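Local atomic coordinates of ethylbenzene dehydrogenase beta-subunit (Aromatoleum aromaticum, PDB entry 2IVF), a protein that carries three SF4 iron-sulfur clusters and one F3S cluster, as the ferredoxin-like 4Fe-4S dicluster subunit of an assembly of three protein chains. Residues G166-R171 with G175-D180; I293-L298 with R308-L313. All blocks are in the same frame, centred on the assembly; numbering follows the deposited sequence.

Interaction 1 (G166-R171 with G175-D180); sequences GAIYKR and GIVLVD. With SF4 (iron/sulfur cluster), chain S.
Strands 168-170 and 177-179 run antiparallel, their axes 4.6 Å apart at 158°, with Tyr169 opposite Leu178 as the hydrogen-bonded pair. Both bonds of that pair are nearly linear: Tyr169 N to Leu178 O is 2.9 Å and Leu178 N to Tyr169 O is 2.8 Å. Asp180 N to Ala167 O and Arg171 N to Ile176 O extend the pairing at the two ends. The non-hydrogen-bonded pairs, Ile168 with Val179 and Lys170 with Val177, place their side chains on the cluster-facing side. There CG2 of Ile168 meets CG1 of Val177 at 3.6 Å, while its CG1 branch lies against Val179 CG2. On the reverse side, Tyr169 has CG between the backbone N and the carbonyl carbon (chi1 62°), which swings the ring across Leu178; Leu178 CB sits 3.8 Å above the ring plane, offset toward the rim, in a CH-pi contact. The ring's hydroxyl bonds to Glu65 of the alpha-subunit. Lys170, extended until a bend at chi4, brings NZ to 2.7 Å from Gly175 O, in the carbonyl plane on a lone pair. Cys154 O and Gln18 OE1 also bind NZ, so several acceptors fix the ammonium. Val177 CG2 approaches S1 of the SF4 cluster to 3.9 Å, and Ile168 borders the F3S cluster. This is the two-stranded hairpin that follows the cysteine-rich cluster-binding segment in bacterial-ferredoxin-type domains: the Ile168, Lys170 and Val177 face lies toward the iron-sulfur sites, while the Tyr169 and Leu178 face packs on Ile212 and Tyr215 of its own chain and on Glu65 of the alpha-subunit.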
loop_
_atom_site.group_PDB
_atom_site.type_symbol
_atom_site.label_atom_id
_atom_site.label_comp_id
_atom_site.label_asym_id
_atom_site.label_seq_id
_atom_site.Cartn_x
_atom_site.Cartn_y
_atom_site.Cartn_z
ATOM N N GLY B 166 -37.860 0.560 -17.870
ATOM C CA GLY B 166 -37.440 -0.842 -18.042
ATOM C C GLY B 166 -36.053 -1.016 -18.638
ATOM O O GLY B 166 -35.810 -1.979 -19.364
ATOM N N ALA B 167 -35.143 -0.090 -18.335
ATOM C CA ALA B 167 -33.781 -0.145 -18.836
ATOM C C ALA B 167 -32.962 -1.201 -18.100
ATOM O O ALA B 167 -31.906 -1.587 -18.581
ATOM C CB ALA B 167 -33.077 1.205 -18.714
ATOM N N ILE B 168 -33.401 -1.632 -16.924
ATOM C CA ILE B 168 -32.616 -2.589 -16.140
ATOM C C ILE B 168 -33.178 -3.987 -16.349
ATOM O O ILE B 168 -34.400 -4.216 -16.310
ATOM C CB ILE B 168 -32.621 -2.251 -14.650
ATOM C CG1 ILE B 168 -31.927 -0.915 -14.425
ATOM C CG2 ILE B 168 -31.974 -3.396 -13.776
ATOM C CD1 ILE B 168 -31.899 -0.451 -12.984
ATOM N N TYR B 169 -32.276 -4.931 -16.579
ATOM C CA TYR B 169 -32.687 -6.305 -16.748
ATOM C C TYR B 169 -31.725 -7.258 -16.084
ATOM O O TYR B 169 -30.598 -6.888 -15.741
ATOM C CB TYR B 169 -32.829 -6.678 -18.219
ATOM C CG TYR B 169 -31.558 -6.576 -19.012
ATOM C CD1 TYR B 169 -31.112 -5.341 -19.485
ATOM C CD2 TYR B 169 -30.793 -7.708 -19.301
ATOM C CE1 TYR B 169 -29.965 -5.238 -20.223
ATOM C CE2 TYR B 169 -29.642 -7.608 -20.045
ATOM C CZ TYR B 169 -29.225 -6.379 -20.504
ATOM O OH TYR B 169 -28.067 -6.278 -21.247
ATOM N N LYS B 170 -32.209 -8.477 -15.868
ATOM C CA LYS B 170 -31.412 -9.508 -15.213
ATOM C C LYS B 170 -31.267 -10.608 -16.233
ATOM O O LYS B 170 -32.270 -11.142 -16.706
ATOM C CB LYS B 170 -32.137 -10.049 -14.000
ATOM C CG LYS B 170 -31.304 -11.004 -13.153
ATOM C CD LYS B 170 -32.038 -11.323 -11.840
ATOM C CE LYS B 170 -31.308 -12.437 -11.025
ATOM N NZ LYS B 170 -29.958 -12.022 -10.536
ATOM N N ARG B 171 -30.036 -10.908 -16.586
ATOM C CA ARG B 171 -29.748 -11.946 -17.552
ATOM C C ARG B 171 -30.256 -13.273 -17.037
ATOM O O ARG B 171 -30.013 -13.635 -15.889
ATOM C CB ARG B 171 -28.272 -12.006 -17.796
ATOM C CG ARG B 171 -27.747 -10.965 -18.772
ATOM C CD ARG B 171 -26.553 -11.518 -19.504
ATOM N NE ARG B 171 -26.963 -12.621 -20.382
ATOM C CZ ARG B 171 -27.097 -12.539 -21.702
ATOM N NH1 ARG B 171 -26.881 -11.399 -22.343
ATOM N NH2 ARG B 171 -27.486 -13.615 -22.390
ATOM N N GLY B 175 -27.717 -14.522 -14.275
ATOM C CA GLY B 175 -28.261 -13.660 -13.223
ATOM C C GLY B 175 -27.637 -12.288 -13.133
ATOM O O GLY B 175 -27.894 -11.564 -12.177
ATOM N N ILE B 176 -26.843 -11.907 -14.129
ATOM C CA ILE B 176 -26.229 -10.578 -14.131
ATOM C C ILE B 176 -27.276 -9.517 -14.404
ATOM O O ILE B 176 -28.096 -9.644 -15.364
ATOM C CB ILE B 176 -25.090 -10.479 -15.167
ATOM C CG1 ILE B 176 -23.965 -11.472 -14.804
ATOM C CG2 ILE B 176 -24.507 -9.058 -15.202
ATOM C CD1 ILE B 176 -22.847 -11.584 -15.897
ATOM N N VAL B 177 -27.283 -8.511 -13.522
ATOM C CA VAL B 177 -28.227 -7.402 -13.599
ATOM C C VAL B 177 -27.513 -6.265 -14.297
ATOM O O VAL B 177 -26.392 -5.919 -13.961
ATOM C CB VAL B 177 -28.720 -6.979 -12.202
ATOM C CG1 VAL B 177 -29.643 -5.722 -12.308
ATOM C CG2 VAL B 177 -29.422 -8.152 -11.545
ATOM N N LEU B 178 -28.129 -5.746 -15.336
ATOM C CA LEU B 178 -27.506 -4.704 -16.145
ATOM C C LEU B 178 -28.445 -3.526 -16.403
ATOM O O LEU B 178 -29.660 -3.686 -16.503
ATOM C CB LEU B 178 -27.057 -5.289 -17.515
ATOM C CG LEU B 178 -25.925 -6.348 -17.438
ATOM C CD1 LEU B 178 -25.776 -6.989 -18.802
ATOM C CD2 LEU B 178 -24.567 -5.783 -16.970
ATOM N N VAL B 179 -27.844 -2.354 -16.556
ATOM C CA VAL B 179 -28.538 -1.144 -17.033
ATOM C C VAL B 179 -28.227 -0.976 -18.520
ATOM O O VAL B 179 -27.081 -0.727 -18.894
ATOM C CB VAL B 179 -28.055 0.141 -16.299
ATOM C CG1 VAL B 179 -28.777 1.384 -16.921
ATOM C CG2 VAL B 179 -28.288 0.060 -14.795
ATOM N N ASP B 180 -29.250 -1.119 -19.351
ATOM C CA ASP B 180 -29.140 -0.914 -20.789
ATOM C C ASP B 180 -28.836 0.557 -21.078
ATOM O O ASP B 180 -29.701 1.436 -20.911
ATOM C CB ASP B 180 -30.449 -1.352 -21.435
ATOM C CG ASP B 180 -30.520 -1.059 -22.903
ATOM O OD1 ASP B 180 -29.802 -0.158 -23.400
ATOM O OD2 ASP B 180 -31.344 -1.737 -23.566
HETATM FE FE1 SF4 S . -28.706 -3.003 -6.044
HETATM FE FE2 SF4 S . -29.904 -3.918 -8.201
HETATM FE FE3 SF4 S . -29.275 -5.630 -6.150
HETATM FE FE4 SF4 S . -27.261 -4.583 -7.690
HETATM S S1 SF4 S . -28.946 -6.009 -8.380
HETATM S S2 SF4 S . -27.346 -4.694 -5.386
HETATM S S3 SF4 S . -28.110 -2.543 -8.189
HETATM S S4 SF4 S . -30.819 -3.920 -6.087
#

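Interaction 2 (I293-L298 with R308-L313); sequences IPLDVL and RVLAVL
Leu310 holds CG anti to its own carbonyl carbon (chi1 -66°) and CD1 anti to CA (chi2 175°), a stretched form that carries the CD1 methyl out from helix 306-321 to meet Leu295 and Leu298. Leu295 answers with a different first torsion, CG anti to the backbone N at 175°, and this brings its branched end round to Leu310, whereas its CB leaves the backbone across the line to the other helix. Leu298 instead points its CB directly at the partner helix. The evidence for contact is two methyl-methyl approaches: Leu298 CD1 lies 4.2 Å from Leu310 CD1, and Leu295 CD1 lies 4.4 Å from the same Leu310 CD1. Seen from that methyl, the two directions are roughly at right angles. Leu295 CD1 is itself 5.6 Å from Leu298 CD1, so Leu310 touches each singly and does not wedge deeply between them. Only 85 Å² is buried in total, and the CA atoms of Leu295 and Leu310 stay 9.6 Å apart, so the backbones remain well separated and the touch is apolar and made by the branch ends. Pro294 takes the N-cap position of helix 295-302, and its O receives weak bonds from Val297 N and Leu298 N. Residues 303-305 join this helix to 306-321, whose first turn, at Val306 and Lys307, also touches Leu295. Leu298 further packs on Pro275 and on Phe145 of strand 141-149, while Leu313, one turn on from Leu310, and Val312, farther round the helix, meet helix 327-333; the leucine contact therefore bridges successive helices between that strand and that helix.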
loop_
_atom_site.group_PDB
_atom_site.type_symbol
_atom_site.label_atom_id
_atom_site.label_comp_id
_atom_site.label_asym_id
_atom_site.label_seq_id
_atom_site.Cartn_x
_atom_site.Cartn_y
_atom_site.Cartn_z
ATOM N N ILE B 293 -15.325 -8.956 18.750
ATOM C CA ILE B 293 -16.309 -8.397 17.804
ATOM C C ILE B 293 -17.688 -8.738 18.362
ATOM O O ILE B 293 -18.000 -9.916 18.607
ATOM C CB ILE B 293 -16.220 -8.944 16.373
ATOM C CG1 ILE B 293 -14.821 -8.740 15.784
ATOM C CG2 ILE B 293 -17.334 -8.281 15.510
ATOM C CD1 ILE B 293 -14.644 -9.372 14.468
ATOM N N PRO B 294 -18.496 -7.711 18.623
ATOM C CA PRO B 294 -19.798 -7.980 19.172
ATOM C C PRO B 294 -20.676 -8.723 18.194
ATOM O O PRO B 294 -20.769 -8.380 17.001
ATOM C CB PRO B 294 -20.348 -6.591 19.482
ATOM C CG PRO B 294 -19.120 -5.705 19.533
ATOM C CD PRO B 294 -18.246 -6.262 18.489
ATOM N N LEU B 295 -21.297 -9.773 18.676
ATOM C CA LEU B 295 -22.069 -10.610 17.769
ATOM C C LEU B 295 -23.214 -9.798 17.128
ATOM O O LEU B 295 -23.534 -9.983 15.954
ATOM C CB LEU B 295 -22.614 -11.820 18.520
ATOM C CG LEU B 295 -23.563 -12.796 17.828
ATOM C CD1 LEU B 295 -22.940 -13.384 16.549
ATOM C CD2 LEU B 295 -24.048 -13.881 18.846
ATOM N N ASP B 296 -23.846 -8.909 17.893
ATOM C CA ASP B 296 -25.000 -8.213 17.358
ATOM C C ASP B 296 -24.622 -7.292 16.216
ATOM O O ASP B 296 -25.418 -7.084 15.319
ATOM C CB ASP B 296 -25.829 -7.495 18.450
ATOM C CG ASP B 296 -25.028 -6.464 19.237
ATOM O OD1 ASP B 296 -23.796 -6.481 19.205
ATOM O OD2 ASP B 296 -25.651 -5.635 19.941
ATOM N N VAL B 297 -23.384 -6.806 16.211
ATOM C CA VAL B 297 -22.856 -6.038 15.101
ATOM C C VAL B 297 -22.763 -6.880 13.841
ATOM O O VAL B 297 -23.275 -6.488 12.800
ATOM C CB VAL B 297 -21.458 -5.415 15.464
ATOM C CG1 VAL B 297 -20.794 -4.759 14.246
ATOM C CG2 VAL B 297 -21.659 -4.370 16.575
ATOM N N LEU B 298 -22.213 -8.086 13.957
ATOM C CA LEU B 298 -22.085 -8.960 12.813
ATOM C C LEU B 298 -23.467 -9.444 12.367
ATOM O O LEU B 298 -23.704 -9.560 11.173
ATOM C CB LEU B 298 -21.168 -10.156 13.073
ATOM C CG LEU B 298 -19.717 -9.817 13.315
ATOM C CD1 LEU B 298 -18.865 -11.076 13.510
ATOM C CD2 LEU B 298 -19.207 -9.040 12.128
ATOM N N ARG B 308 -23.754 -19.418 14.599
ATOM C CA ARG B 308 -23.528 -20.769 14.090
ATOM C C ARG B 308 -22.274 -20.794 13.218
ATOM O O ARG B 308 -21.370 -21.618 13.394
ATOM C CB ARG B 308 -24.767 -21.273 13.278
ATOM C CG ARG B 308 -24.534 -22.682 12.594
ATOM C CD ARG B 308 -25.677 -23.184 11.696
ATOM N NE ARG B 308 -25.895 -22.226 10.646
ATOM C CZ ARG B 308 -25.188 -22.138 9.516
ATOM N NH1 ARG B 308 -24.232 -23.026 9.210
ATOM N NH2 ARG B 308 -25.468 -21.141 8.681
ATOM N N VAL B 309 -22.198 -19.840 12.314
ATOM C CA VAL B 309 -21.081 -19.809 11.410
ATOM C C VAL B 309 -19.754 -19.673 12.153
ATOM O O VAL B 309 -18.805 -20.389 11.860
ATOM C CB VAL B 309 -21.253 -18.728 10.395
ATOM C CG1 VAL B 309 -19.949 -18.572 9.565
ATOM C CG2 VAL B 309 -22.521 -19.101 9.550
ATOM N N LEU B 310 -19.691 -18.779 13.125
ATOM C CA LEU B 310 -18.457 -18.585 13.858
ATOM C C LEU B 310 -18.092 -19.873 14.570
ATOM O O LEU B 310 -16.908 -20.271 14.632
ATOM C CB LEU B 310 -18.581 -17.388 14.830
ATOM C CG LEU B 310 -18.755 -16.016 14.160
ATOM C CD1 LEU B 310 -18.985 -14.931 15.234
ATOM C CD2 LEU B 310 -17.570 -15.643 13.248
ATOM N N ALA B 311 -19.107 -20.561 15.095
ATOM C CA ALA B 311 -18.874 -21.793 15.812
ATOM C C ALA B 311 -18.309 -22.900 14.873
ATOM O O ALA B 311 -17.433 -23.665 15.270
ATOM C CB ALA B 311 -20.134 -22.238 16.510
ATOM N N VAL B 312 -18.841 -22.945 13.650
ATOM C CA VAL B 312 -18.416 -23.893 12.607
ATOM C C VAL B 312 -16.960 -23.557 12.242
ATOM O O VAL B 312 -16.127 -24.450 12.131
ATOM C CB VAL B 312 -19.335 -23.798 11.393
ATOM C CG1 VAL B 312 -18.787 -24.628 10.162
ATOM C CG2 VAL B 312 -20.738 -24.249 11.755
ATOM N N LEU B 313 -16.657 -22.282 12.019
ATOM C CA LEU B 313 -15.304 -21.888 11.666
ATOM C C LEU B 313 -14.323 -22.328 12.743
ATOM O O LEU B 313 -13.259 -22.856 12.435
ATOM C CB LEU B 313 -15.178 -20.395 11.469
ATOM C CG LEU B 313 -15.893 -19.823 10.231
ATOM C CD1 LEU B 313 -15.943 -18.335 10.265
ATOM C CD2 LEU B 313 -15.188 -20.305 8.949
#

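Interactions 1 and 2 lie on opposite sides of the chain's centre, about 34 Å apart between centres, and share no element. Both pair parts close in sequence: strands of a tight hairpin in 166-171/175-180, successive helices in 293-298/308-313. Interaction 1 is mostly buried, hides 597 Å² and combines backbone hydrogen bonds, a lysine-carbonyl bond and an aromatic contact beside iron-sulfur clusters and the alpha-subunit. Interaction 2 is partly buried, hides about one seventh as much surface and relies on three leucines; its segments touch no other protein chain of the assembly. Thus the hairpin combines backbone hydrogen bonding with apolar packing on both faces, whereas the helix pair is apolar and slight.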